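Local structure of ZmpA Glycopeptidase (Clostridium perfringens, 6XSX) at residues A[208-216]-A[269-277]; A[216-226]-A[280-288]. The protein is a glycopeptidase of the M60 metalloprotease family, here as its catalytic module, that probably cleaves glycosylated proteins. One frame throughout, in Å; residues are numbered along the deposited sequence.

Along the chain, helix 206-224 comes first and supplies one side of both contacts. Its N-terminal half enters interaction 1 and its C-terminal half interaction 2, with Val216 shared. The chain then runs through strands 240-244, 254-256 and 259-262 before it returns to this helix. Helix 267-272 and the loop after it close interaction 1 over a gap of 52 residues. Helix 277-286 follows after this short loop and closes interaction 2 over 53 residues. The two closures cross, because the segments alternate along the sequence. Together they tie helix 206-224 to two consecutive helices, the second carrying an HExxH sequence. The contact centres lie about 13 Å apart.

Interaction 1: A[208-216]-A[269-277]; sequences ETANKSDEV and GALGVDTGW. With EDO (1,2-ethanediol), chain H.
Helix 208-216 runs past the end of helix 267-272 and the loop that follows, with Thr209 CA 5.5 Å from Leu271 CA and Ser213 CA 6.1 Å from Val273 CA. Thr209 makes the hydrogen bond across the contact: its OG1 donates to Leu271 O at 2.8 Å, close to the carbonyl plane (15° off). The same hydroxyl also pairs with Tyr199 of helix 192-202. Helix 267-272 ends in a Schellman motif, in which Val273 takes a positive phi (59°) and points its side chain at helix 208-216. Val273 CG2 lies 3.4 Å from Thr209 O and 3.6 Å from Lys212 CB. Thr209 O is itself held twice by Ser213, whose N and OG come from opposite faces of the carbonyl plane. With CG2 beside its backbone N, Val216 sets this methyl 3.6 Å from Val273 CG1. The same methyl touches Thr275 CG2, also at 3.6 Å. Thr275 turns its hydroxyl to Lys310. Before it, Asp274 OD1 accepts from Gly276 N in an Asx turn, just ahead of helix 277-286. A 1,2-ethanediol, probably from the crystallisation liquor, donates from O1 to Asp274 O at 2.8 Å and also bonds Ser242.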
ATOM      1  N   GLU A 208       3.964  20.367  -0.869  1.00 22.06           N
ATOM      2  CA  GLU A 208       4.090  19.344   0.160  1.00 22.81           C
ATOM      3  C   GLU A 208       3.297  18.088  -0.217  1.00 21.63           C
ATOM      4  O   GLU A 208       3.716  16.963   0.076  1.00 20.06           O
ATOM      5  CB  GLU A 208       3.620  19.899   1.501  1.00 24.33           C
ATOM      6  CG  GLU A 208       3.711  18.883   2.622  1.00 28.40           C
ATOM      7  CD  GLU A 208       3.272  19.412   3.979  1.00 31.59           C
ATOM      8  OE1 GLU A 208       2.253  20.141   4.036  1.00 34.23           O
ATOM      9  OE2 GLU A 208       3.953  19.093   4.976  1.00 34.23           O
ATOM     10  N   THR A 209       2.142  18.289  -0.859  1.00 19.70           N
ATOM     11  CA  THR A 209       1.359  17.171  -1.362  1.00 19.54           C
ATOM     12  C   THR A 209       2.220  16.341  -2.306  1.00 18.22           C
ATOM     13  O   THR A 209       2.203  15.117  -2.246  1.00 18.17           O
ATOM     14  CB  THR A 209       0.092  17.630  -2.102  1.00 18.74           C
ATOM     15  OG1 THR A 209      -0.721  18.298  -1.140  1.00 18.23           O
ATOM     16  CG2 THR A 209      -0.678  16.465  -2.691  1.00 18.09           C
ATOM     17  N   ALA A 210       2.984  17.029  -3.161  1.00 19.11           N
ATOM     18  CA  ALA A 210       3.758  16.377  -4.203  1.00 18.92           C
ATOM     19  C   ALA A 210       4.942  15.646  -3.584  1.00 20.04           C
ATOM     20  O   ALA A 210       5.239  14.504  -3.952  1.00 19.34           O
ATOM     21  CB  ALA A 210       4.227  17.397  -5.217  1.00 19.86           C
ATOM     22  N   ASN A 211       5.625  16.319  -2.653  1.00 19.61           N
ATOM     23  CA  ASN A 211       6.843  15.763  -2.081  1.00 20.52           C
ATOM     24  C   ASN A 211       6.521  14.506  -1.278  1.00 20.16           C
ATOM     25  O   ASN A 211       7.255  13.517  -1.328  1.00 19.05           O
ATOM     26  CB  ASN A 211       7.624  16.808  -1.275  1.00 21.10           C
ATOM     27  CG  ASN A 211       8.460  17.715  -2.156  1.00 22.37           C
ATOM     28  OD1 ASN A 211       8.825  17.354  -3.273  1.00 22.71           O
ATOM     29  ND2 ASN A 211       8.777  18.899  -1.661  1.00 23.87           N
ATOM     30  N   LYS A 212       5.393  14.549  -0.567  1.00 20.54           N
ATOM     31  CA  LYS A 212       4.999  13.452   0.298  1.00 20.99           C
ATOM     32  C   LYS A 212       4.560  12.260  -0.551  1.00 20.81           C
ATOM     33  O   LYS A 212       4.846  11.114  -0.201  1.00 21.04           O
ATOM     34  CB  LYS A 212       3.945  13.919   1.307  1.00 22.80           C
ATOM     35  CG  LYS A 212       4.501  14.789   2.428  1.00 25.21           C
ATOM     36  CD  LYS A 212       3.512  15.029   3.546  1.00 27.74           C
ATOM     37  CE  LYS A 212       4.160  15.662   4.761  1.00 30.27           C
ATOM     38  NZ  LYS A 212       3.198  15.775   5.882  1.00 32.85           N
ATOM     39  N   SER A 213       3.872  12.546  -1.665  1.00 20.22           N
ATOM     40  CA  SER A 213       3.435  11.500  -2.579  1.00 19.38           C
ATOM     41  C   SER A 213       4.641  10.714  -3.079  1.00 19.40           C
ATOM     42  O   SER A 213       4.602   9.492  -3.146  1.00 18.03           O
ATOM     43  CB  SER A 213       2.644  12.070  -3.736  1.00 19.89           C
ATOM     44  OG  SER A 213       1.465  12.726  -3.284  1.00 18.97           O
ATOM     45  N   ASP A 214       5.713  11.439  -3.431  1.00 19.74           N
ATOM     46  CA  ASP A 214       6.931  10.833  -3.949  1.00 20.04           C
ATOM     47  C   ASP A 214       7.572   9.951  -2.880  1.00 20.57           C
ATOM     48  O   ASP A 214       8.054   8.864  -3.187  1.00 21.09           O
ATOM     49  CB  ASP A 214       7.893  11.879  -4.532  1.00 19.19           C
ATOM     50  CG  ASP A 214       7.475  12.348  -5.916  1.00 19.81           C
ATOM     51  OD1 ASP A 214       6.695  11.622  -6.566  1.00 18.99           O
ATOM     52  OD2 ASP A 214       7.917  13.440  -6.332  1.00 19.46           O
ATOM     53  N   GLU A 215       7.565  10.428  -1.631  1.00 21.86           N
ATOM     54  CA  GLU A 215       8.128   9.680  -0.519  1.00 22.77           C
ATOM     55  C   GLU A 215       7.376   8.360  -0.346  1.00 21.79           C
ATOM     56  O   GLU A 215       7.987   7.363   0.024  1.00 21.45           O
ATOM     57  CB  GLU A 215       8.094  10.496   0.780  1.00 25.81           C
ATOM     58  CG  GLU A 215       9.147  11.594   0.861  1.00 31.23           C
ATOM     59  CD  GLU A 215      10.602  11.138   0.815  1.00 36.85           C
ATOM     60  OE1 GLU A 215      10.860   9.931   0.994  1.00 40.43           O
ATOM     61  OE2 GLU A 215      11.484  11.990   0.602  1.00 42.52           O
ATOM     62  N   VAL A 216       6.053   8.364  -0.582  1.00 19.72           N
ATOM     63  CA  VAL A 216       5.265   7.149  -0.413  1.00 19.24           C
ATOM     64  C   VAL A 216       5.693   6.109  -1.452  1.00 20.20           C
ATOM     65  O   VAL A 216       5.890   4.945  -1.102  1.00 18.71           O
ATOM     66  CB  VAL A 216       3.748   7.417  -0.448  1.00 19.04           C
ATOM     67  CG1 VAL A 216       2.933   6.140  -0.569  1.00 18.41           C
ATOM     68  CG2 VAL A 216       3.289   8.212   0.764  1.00 18.42           C
ATOM     69  N   GLY A 269      -7.505  13.592   3.073  1.00 19.83           N
ATOM     70  CA  GLY A 269      -6.572  12.478   3.198  1.00 18.99           C
ATOM     71  C   GLY A 269      -5.617  12.408   2.003  1.00 18.68           C
ATOM     72  O   GLY A 269      -4.412  12.186   2.165  1.00 17.80           O
ATOM     73  N   ALA A 270      -6.174  12.618   0.803  1.00 17.85           N
ATOM     74  CA  ALA A 270      -5.422  12.558  -0.439  1.00 18.13           C
ATOM     75  C   ALA A 270      -4.377  13.677  -0.483  1.00 18.11           C
ATOM     76  O   ALA A 270      -3.213  13.423  -0.799  1.00 18.02           O
ATOM     77  CB  ALA A 270      -6.362  12.625  -1.626  1.00 17.75           C
ATOM     78  N   LEU A 271      -4.809  14.906  -0.177  1.00 17.80           N
ATOM     79  CA  LEU A 271      -3.956  16.082  -0.251  1.00 18.12           C
ATOM     80  C   LEU A 271      -2.898  16.038   0.848  1.00 18.25           C
ATOM     81  O   LEU A 271      -1.770  16.488   0.646  1.00 18.48           O
ATOM     82  CB  LEU A 271      -4.824  17.341  -0.154  1.00 18.08           C
ATOM     83  CG  LEU A 271      -5.676  17.636  -1.392  1.00 18.50           C
ATOM     84  CD1 LEU A 271      -6.648  18.779  -1.141  1.00 18.09           C
ATOM     85  CD2 LEU A 271      -4.798  17.948  -2.600  1.00 17.95           C
ATOM     86  N   GLY A 272      -3.280  15.492   2.004  1.00 18.64           N
ATOM     87  CA  GLY A 272      -2.371  15.295   3.124  1.00 19.00           C
ATOM     88  C   GLY A 272      -1.453  14.088   2.941  1.00 19.24           C
ATOM     89  O   GLY A 272      -0.500  13.926   3.694  1.00 20.40           O
ATOM     90  N   VAL A 273      -1.720  13.264   1.919  1.00 20.33           N
ATOM     91  CA  VAL A 273      -0.944  12.055   1.670  1.00 20.91           C
ATOM     92  C   VAL A 273      -1.005  11.141   2.897  1.00 21.98           C
ATOM     93  O   VAL A 273       0.013  10.678   3.416  1.00 22.15           O
ATOM     94  CB  VAL A 273       0.495  12.377   1.222  1.00 21.46           C
ATOM     95  CG1 VAL A 273       1.197  11.142   0.687  1.00 23.38           C
ATOM     96  CG2 VAL A 273       0.517  13.471   0.160  1.00 20.94           C
ATOM     97  N   ASP A 274      -2.240  10.864   3.330  1.00 23.39           N
ATOM     98  CA  ASP A 274      -2.559   9.908   4.378  1.00 24.02           C
ATOM     99  C   ASP A 274      -1.899   8.570   4.062  1.00 22.61           C
ATOM    100  O   ASP A 274      -2.052   8.070   2.953  1.00 23.50           O
ATOM    101  CB  ASP A 274      -4.082   9.752   4.449  1.00 27.01           C
ATOM    102  CG  ASP A 274      -4.586   8.867   5.579  1.00 30.75           C
ATOM    103  OD1 ASP A 274      -4.338   7.643   5.531  1.00 33.08           O
ATOM    104  OD2 ASP A 274      -5.243   9.404   6.485  1.00 33.11           O
ATOM    105  N   THR A 275      -1.185   7.978   5.031  1.00 22.00           N
ATOM    106  CA  THR A 275      -0.641   6.641   4.828  1.00 22.51           C
ATOM    107  C   THR A 275      -1.289   5.630   5.773  1.00 23.07           C
ATOM    108  O   THR A 275      -0.681   4.608   6.098  1.00 23.23           O
ATOM    109  CB  THR A 275       0.889   6.591   4.946  1.00 22.26           C
ATOM    110  OG1 THR A 275       1.278   7.135   6.204  1.00 22.42           O
ATOM    111  CG2 THR A 275       1.604   7.310   3.825  1.00 23.06           C
ATOM    112  N   GLY A 276      -2.514   5.931   6.221  1.00 21.91           N
ATOM    113  CA  GLY A 276      -3.284   5.005   7.034  1.00 22.11           C
ATOM    114  C   GLY A 276      -3.822   3.849   6.193  1.00 22.68           C
ATOM    115  O   GLY A 276      -3.622   3.814   4.971  1.00 21.73           O
ATOM    116  N   TRP A 277      -4.528   2.924   6.864  1.00 23.26           N
ATOM    117  CA  TRP A 277      -4.909   1.640   6.287  1.00 22.36           C
ATOM    118  C   TRP A 277      -5.667   1.802   4.964  1.00 22.73           C
ATOM    119  O   TRP A 277      -5.333   1.152   3.972  1.00 22.50           O
ATOM    120  CB  TRP A 277      -5.696   0.786   7.291  1.00 23.48           C
ATOM    121  CG  TRP A 277      -6.020  -0.564   6.726  1.00 24.32           C
ATOM    122  CD1 TRP A 277      -7.083  -0.877   5.931  1.00 24.81           C
ATOM    123  CD2 TRP A 277      -5.230  -1.763   6.828  1.00 24.95           C
ATOM    124  NE1 TRP A 277      -7.018  -2.187   5.545  1.00 25.59           N
ATOM    125  CE2 TRP A 277      -5.896  -2.760   6.083  1.00 25.80           C
ATOM    126  CE3 TRP A 277      -4.038  -2.098   7.486  1.00 25.82           C
ATOM    127  CZ2 TRP A 277      -5.417  -4.070   5.981  1.00 25.33           C
ATOM    128  CZ3 TRP A 277      -3.569  -3.390   7.389  1.00 24.78           C
ATOM    129  CH2 TRP A 277      -4.251  -4.361   6.650  1.00 24.72           C
TER
HETATM  130  C1  EDO H1307      -1.336   7.770  -0.123  1.00 27.05           C
HETATM  131  O1  EDO H1307      -2.034   8.959   0.270  1.00 24.56           O
HETATM  132  C2  EDO H1307      -1.283   7.435  -1.580  1.00 27.53           C
HETATM  133  O2  EDO H1307      -2.543   7.384  -2.255  1.00 28.29           O

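Interaction 2: A[216-226]-A[280-288]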
ATOM      1  N   VAL A 216       6.053   8.364  -0.582  1.00 19.72           N
ATOM      2  CA  VAL A 216       5.265   7.149  -0.413  1.00 19.24           C
ATOM      3  C   VAL A 216       5.693   6.109  -1.452  1.00 20.20           C
ATOM      4  O   VAL A 216       5.890   4.945  -1.102  1.00 18.71           O
ATOM      5  CB  VAL A 216       3.748   7.417  -0.448  1.00 19.04           C
ATOM      6  CG1 VAL A 216       2.933   6.140  -0.569  1.00 18.41           C
ATOM      7  CG2 VAL A 216       3.289   8.212   0.764  1.00 18.42           C
ATOM      8  N   ILE A 217       5.858   6.538  -2.717  1.00 20.37           N
ATOM      9  CA  ILE A 217       6.219   5.622  -3.796  1.00 21.17           C
ATOM     10  C   ILE A 217       7.632   5.077  -3.570  1.00 21.36           C
ATOM     11  O   ILE A 217       7.878   3.885  -3.765  1.00 21.84           O
ATOM     12  CB  ILE A 217       6.061   6.278  -5.188  1.00 20.59           C
ATOM     13  CG1 ILE A 217       4.610   6.677  -5.475  1.00 19.74           C
ATOM     14  CG2 ILE A 217       6.627   5.374  -6.284  1.00 19.92           C
ATOM     15  CD1 ILE A 217       3.662   5.503  -5.578  1.00 19.96           C
ATOM     16  N   LYS A 218       8.551   5.954  -3.147  1.00 22.13           N
ATOM     17  CA  LYS A 218       9.915   5.558  -2.819  1.00 23.15           C
ATOM     18  C   LYS A 218       9.895   4.454  -1.757  1.00 21.32           C
ATOM     19  O   LYS A 218      10.435   3.374  -1.968  1.00 20.29           O
ATOM     20  CB  LYS A 218      10.727   6.775  -2.362  1.00 24.69           C
ATOM     21  CG  LYS A 218      12.240   6.600  -2.396  1.00 27.76           C
ATOM     22  CD  LYS A 218      12.983   7.894  -2.121  1.00 31.49           C
ATOM     23  CE  LYS A 218      14.398   7.672  -1.627  1.00 34.20           C
ATOM     24  NZ  LYS A 218      14.774   8.712  -0.636  1.00 36.47           N
ATOM     25  N   GLU A 219       9.254   4.731  -0.617  1.00 20.91           N
ATOM     26  CA  GLU A 219       9.201   3.789   0.492  1.00 20.80           C
ATOM     27  C   GLU A 219       8.547   2.483   0.028  1.00 20.46           C
ATOM     28  O   GLU A 219       9.055   1.404   0.326  1.00 20.12           O
ATOM     29  CB  GLU A 219       8.529   4.441   1.710  1.00 22.06           C
ATOM     30  CG  GLU A 219       8.459   3.569   2.956  1.00 21.79           C
ATOM     31  CD  GLU A 219       9.774   2.944   3.396  1.00 23.08           C
ATOM     32  OE1 GLU A 219      10.831   3.558   3.162  1.00 24.05           O
ATOM     33  OE2 GLU A 219       9.742   1.837   3.960  1.00 22.87           O
ATOM     34  N   THR A 220       7.465   2.588  -0.757  1.00 19.21           N
ATOM     35  CA  THR A 220       6.740   1.419  -1.232  1.00 19.84           C
ATOM     36  C   THR A 220       7.638   0.559  -2.116  1.00 20.68           C
ATOM     37  O   THR A 220       7.650  -0.667  -2.000  1.00 20.44           O
ATOM     38  CB  THR A 220       5.460   1.771  -2.002  1.00 19.75           C
ATOM     39  OG1 THR A 220       4.526   2.319  -1.073  1.00 18.91           O
ATOM     40  CG2 THR A 220       4.835   0.565  -2.675  1.00 18.97           C
ATOM     41  N   MET A 221       8.397   1.214  -2.994  1.00 21.05           N
ATOM     42  CA  MET A 221       9.164   0.445  -3.949  1.00 21.67           C
ATOM     43  C   MET A 221      10.376  -0.197  -3.272  1.00 21.74           C
ATOM     44  O   MET A 221      10.715  -1.338  -3.580  1.00 22.44           O
ATOM     45  CB  MET A 221       9.522   1.282  -5.180  1.00 23.14           C
ATOM     46  CG  MET A 221       8.315   1.399  -6.081  1.00 25.78           C
ATOM     47  SD  MET A 221       8.568   2.318  -7.595  1.00 30.90           S
ATOM     48  CE  MET A 221       9.371   1.080  -8.615  1.00 27.61           C
ATOM     49  N   LYS A 222      10.974   0.506  -2.303  1.00 21.18           N
ATOM     50  CA  LYS A 222      11.995  -0.098  -1.456  1.00 22.35           C
ATOM     51  C   LYS A 222      11.438  -1.334  -0.734  1.00 21.48           C
ATOM     52  O   LYS A 222      12.023  -2.413  -0.801  1.00 21.45           O
ATOM     53  CB  LYS A 222      12.547   0.937  -0.472  1.00 23.59           C
ATOM     54  CG  LYS A 222      13.609   0.402   0.481  1.00 25.67           C
ATOM     55  CD  LYS A 222      14.071   1.466   1.453  1.00 27.66           C
ATOM     56  CE  LYS A 222      14.734   0.895   2.689  1.00 30.66           C
ATOM     57  NZ  LYS A 222      15.068   1.975   3.652  1.00 35.97           N
ATOM     58  N   TYR A 223      10.294  -1.184  -0.058  1.00 19.12           N
ATOM     59  CA  TYR A 223       9.685  -2.293   0.667  1.00 19.27           C
ATOM     60  C   TYR A 223       9.407  -3.489  -0.247  1.00 19.40           C
ATOM     61  O   TYR A 223       9.469  -4.629   0.212  1.00 20.38           O
ATOM     62  CB  TYR A 223       8.413  -1.828   1.382  1.00 17.86           C
ATOM     63  CG  TYR A 223       7.713  -2.814   2.289  1.00 17.19           C
ATOM     64  CD1 TYR A 223       8.355  -3.415   3.368  1.00 17.10           C
ATOM     65  CD2 TYR A 223       6.365  -3.087   2.110  1.00 17.06           C
ATOM     66  CE1 TYR A 223       7.677  -4.280   4.218  1.00 17.02           C
ATOM     67  CE2 TYR A 223       5.675  -3.955   2.939  1.00 16.63           C
ATOM     68  CZ  TYR A 223       6.334  -4.556   3.997  1.00 17.02           C
ATOM     69  OH  TYR A 223       5.632  -5.393   4.816  1.00 16.54           O
ATOM     70  N   TRP A 224       9.088  -3.226  -1.524  1.00 19.90           N
ATOM     71  CA  TRP A 224       8.696  -4.267  -2.465  1.00 20.95           C
ATOM     72  C   TRP A 224       9.918  -4.885  -3.153  1.00 22.14           C
ATOM     73  O   TRP A 224       9.775  -5.838  -3.920  1.00 22.73           O
ATOM     74  CB  TRP A 224       7.703  -3.695  -3.487  1.00 21.89           C
ATOM     75  CG  TRP A 224       6.443  -4.494  -3.605  1.00 23.62           C
ATOM     76  CD1 TRP A 224       6.025  -5.212  -4.686  1.00 25.04           C
ATOM     77  CD2 TRP A 224       5.436  -4.668  -2.590  1.00 22.85           C
ATOM     78  NE1 TRP A 224       4.824  -5.810  -4.416  1.00 26.27           N
ATOM     79  CE2 TRP A 224       4.441  -5.504  -3.137  1.00 23.91           C
ATOM     80  CE3 TRP A 224       5.279  -4.201  -1.279  1.00 22.90           C
ATOM     81  CZ2 TRP A 224       3.302  -5.879  -2.422  1.00 23.76           C
ATOM     82  CZ3 TRP A 224       4.150  -4.563  -0.574  1.00 23.63           C
ATOM     83  CH2 TRP A 224       3.175  -5.391  -1.138  1.00 23.06           C
ATOM     84  N   GLY A 225      11.108  -4.321  -2.899  1.00 21.69           N
ATOM     85  CA  GLY A 225      12.358  -4.879  -3.395  1.00 23.12           C
ATOM     86  C   GLY A 225      12.750  -4.426  -4.804  1.00 25.35           C
ATOM     87  O   GLY A 225      13.537  -5.104  -5.470  1.00 26.57           O
ATOM     88  N   PHE A 226      12.224  -3.275  -5.251  1.00 26.80           N
ATOM     89  CA  PHE A 226      12.672  -2.671  -6.503  1.00 25.57           C
ATOM     90  C   PHE A 226      13.973  -1.918  -6.241  1.00 25.33           C
ATOM     91  O   PHE A 226      13.961  -0.724  -5.964  1.00 24.32           O
ATOM     92  CB  PHE A 226      11.586  -1.781  -7.118  1.00 24.41           C
ATOM     93  CG  PHE A 226      10.377  -2.541  -7.602  1.00 23.94           C
ATOM     94  CD1 PHE A 226      10.396  -3.200  -8.822  1.00 24.41           C
ATOM     95  CD2 PHE A 226       9.225  -2.602  -6.832  1.00 23.77           C
ATOM     96  CE1 PHE A 226       9.288  -3.911  -9.261  1.00 24.00           C
ATOM     97  CE2 PHE A 226       8.118  -3.312  -7.272  1.00 23.48           C
ATOM     98  CZ  PHE A 226       8.153  -3.970  -8.482  1.00 23.77           C
ATOM     99  N   MET A 280      -3.349   2.928   1.942  1.00 21.85           N
ATOM    100  CA  MET A 280      -2.216   2.070   1.635  1.00 21.50           C
ATOM    101  C   MET A 280      -2.681   0.668   1.246  1.00 20.98           C
ATOM    102  O   MET A 280      -2.012  -0.017   0.476  1.00 21.34           O
ATOM    103  CB  MET A 280      -1.214   2.041   2.793  1.00 21.32           C
ATOM    104  CG  MET A 280      -0.613   3.412   3.058  1.00 22.17           C
ATOM    105  SD  MET A 280       0.053   4.165   1.533  1.00 24.28           S
ATOM    106  CE  MET A 280       1.447   3.088   1.230  1.00 22.97           C
ATOM    107  N   HIS A 281      -3.862   0.269   1.724  1.00 21.59           N
ATOM    108  CA  HIS A 281      -4.446  -0.996   1.305  1.00 22.09           C
ATOM    109  C   HIS A 281      -4.693  -0.979  -0.201  1.00 21.98           C
ATOM    110  O   HIS A 281      -4.435  -1.969  -0.876  1.00 21.45           O
ATOM    111  CB  HIS A 281      -5.710  -1.305   2.121  1.00 25.36           C
ATOM    112  CG  HIS A 281      -6.526  -2.443   1.604  1.00 29.49           C
ATOM    113  ND1 HIS A 281      -6.325  -3.751   2.020  1.00 31.94           N
ATOM    114  CD2 HIS A 281      -7.545  -2.477   0.715  1.00 32.34           C
ATOM    115  CE1 HIS A 281      -7.182  -4.542   1.406  1.00 34.49           C
ATOM    116  NE2 HIS A 281      -7.949  -3.783   0.597  1.00 35.43           N
ATOM    117  N   GLU A 282      -5.168   0.159  -0.723  1.00 21.83           N
ATOM    118  CA  GLU A 282      -5.411   0.302  -2.153  1.00 21.89           C
ATOM    119  C   GLU A 282      -4.103   0.301  -2.934  1.00 21.00           C
ATOM    120  O   GLU A 282      -4.032  -0.295  -4.000  1.00 21.10           O
ATOM    121  CB  GLU A 282      -6.208   1.567  -2.478  1.00 22.84           C
ATOM    122  CG  GLU A 282      -7.579   1.597  -1.820  1.00 26.34           C
ATOM    123  CD  GLU A 282      -8.358   0.294  -1.875  1.00 29.17           C
ATOM    124  OE1 GLU A 282      -8.329  -0.363  -2.927  1.00 31.73           O
ATOM    125  OE2 GLU A 282      -8.982  -0.072  -0.851  1.00 34.58           O
ATOM    126  N   MET A 283      -3.078   0.991  -2.424  1.00 20.05           N
ATOM    127  CA  MET A 283      -1.810   0.995  -3.135  1.00 20.54           C
ATOM    128  C   MET A 283      -1.271  -0.439  -3.175  1.00 21.72           C
ATOM    129  O   MET A 283      -0.741  -0.877  -4.198  1.00 21.52           O
ATOM    130  CB  MET A 283      -0.793   1.935  -2.474  1.00 19.17           C
ATOM    131  CG  MET A 283       0.550   1.962  -3.187  1.00 19.64           C
ATOM    132  SD  MET A 283       1.570   3.394  -2.726  1.00 21.17           S
ATOM    133  CE  MET A 283       0.610   4.715  -3.467  1.00 19.23           C
ATOM    134  N   GLY A 284      -1.458  -1.169  -2.064  1.00 21.65           N
ATOM    135  CA  GLY A 284      -1.072  -2.571  -1.946  1.00 22.80           C
ATOM    136  C   GLY A 284      -1.661  -3.451  -3.051  1.00 22.81           C
ATOM    137  O   GLY A 284      -0.947  -4.254  -3.645  1.00 20.47           O
ATOM    138  N   HIS A 285      -2.964  -3.295  -3.316  1.00 24.47           N
ATOM    139  CA  HIS A 285      -3.628  -4.038  -4.377  1.00 27.17           C
ATOM    140  C   HIS A 285      -2.944  -3.759  -5.711  1.00 25.45           C
ATOM    141  O   HIS A 285      -2.859  -4.641  -6.550  1.00 25.29           O
ATOM    142  CB  HIS A 285      -5.088  -3.596  -4.545  1.00 32.53           C
ATOM    143  CG  HIS A 285      -6.069  -4.197  -3.599  1.00 38.95           C
ATOM    144  ND1 HIS A 285      -6.079  -5.547  -3.295  1.00 44.77           N
ATOM    145  CD2 HIS A 285      -7.108  -3.640  -2.934  1.00 41.09           C
ATOM    146  CE1 HIS A 285      -7.064  -5.792  -2.449  1.00 48.94           C
ATOM    147  NE2 HIS A 285      -7.718  -4.632  -2.216  1.00 46.87           N
ATOM    148  N   ASN A 286      -2.500  -2.512  -5.911  1.00 23.22           N
ATOM    149  CA  ASN A 286      -1.949  -2.097  -7.191  1.00 22.88           C
ATOM    150  C   ASN A 286      -0.540  -2.652  -7.379  1.00 22.65           C
ATOM    151  O   ASN A 286      -0.080  -2.814  -8.511  1.00 23.27           O
ATOM    152  CB  ASN A 286      -1.999  -0.576  -7.364  1.00 22.10           C
ATOM    153  CG  ASN A 286      -3.313  -0.111  -7.960  1.00 21.82           C
ATOM    154  OD1 ASN A 286      -3.762  -0.648  -8.972  1.00 20.73           O
ATOM    155  ND2 ASN A 286      -3.930   0.887  -7.349  1.00 20.18           N
ATOM    156  N   PHE A 287       0.146  -2.951  -6.272  1.00 22.51           N
ATOM    157  CA  PHE A 287       1.544  -3.348  -6.392  1.00 23.96           C
ATOM    158  C   PHE A 287       1.770  -4.858  -6.549  1.00 23.90           C
ATOM    159  O   PHE A 287       2.924  -5.265  -6.658  1.00 23.85           O
ATOM    160  CB  PHE A 287       2.411  -2.721  -5.294  1.00 23.04           C
ATOM    161  CG  PHE A 287       3.013  -1.400  -5.698  1.00 22.52           C
ATOM    162  CD1 PHE A 287       4.254  -1.344  -6.308  1.00 22.72           C
ATOM    163  CD2 PHE A 287       2.320  -0.215  -5.503  1.00 21.67           C
ATOM    164  CE1 PHE A 287       4.801  -0.129  -6.703  1.00 22.47           C
ATOM    165  CE2 PHE A 287       2.865   0.996  -5.896  1.00 21.47           C
ATOM    166  CZ  PHE A 287       4.108   1.039  -6.484  1.00 22.79           C
ATOM    167  N   ASP A 288       0.717  -5.695  -6.576  1.00 25.04           N
ATOM    168  CA  ASP A 288       0.964  -7.111  -6.849  1.00 26.65           C
ATOM    169  C   ASP A 288      -0.230  -7.811  -7.496  1.00 26.16           C
ATOM    170  O   ASP A 288      -1.317  -7.855  -6.923  1.00 26.71           O
ATOM    171  CB  ASP A 288       1.464  -7.877  -5.621  1.00 27.06           C
ATOM    172  CG  ASP A 288       2.138  -9.202  -5.949  1.00 28.52           C
ATOM    173  OD1 ASP A 288       2.381  -9.485  -7.145  1.00 28.18           O
ATOM    174  OD2 ASP A 288       2.433  -9.944  -4.999  1.00 31.97           O
TER
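Thr220 of helix 216-224 packs on Phe287, just after helix 280-286; the two helix axes cross at -52° and come within 12.0 Å. Thr220 CG2 makes a CH-pi contact over the centre of the Phe287 ring, 3.7 Å from its centroid. At chi1 -69° OG1 is beside the backbone N and CG2 anti to it; OG1 donates to Val216 O at 3.0 Å, from above the carbonyl plane. The second aromatic contact is with Trp224. Phe287 turns its edge to the Trp224 face, with planes at 64°, and its CB lies over the five-membered ring. Asp288 CB approaches the edge of the same indole. Trp224 NE1 is 3.0 Å from Phe287 O.

The apolar contacts centre on two methionines. Met283 SD lies 3.7 Å from Val216 CG1, and its CE is 3.8 Å from Ile217 CD1. Met280 is bent at chi2 and chi3, which brings its CE tip to tip with Val216 CG1. Met221 CG touches Phe287 CE1 at 3.9 Å.

Met280, Met283 and Phe287 face helix 216-224. His281, Glu282 and His285 lie away from this contact and form an HExxH pattern, consistent with the zinc-binding helix of a gluzincin-like metallopeptidase; no metal is bound to them here.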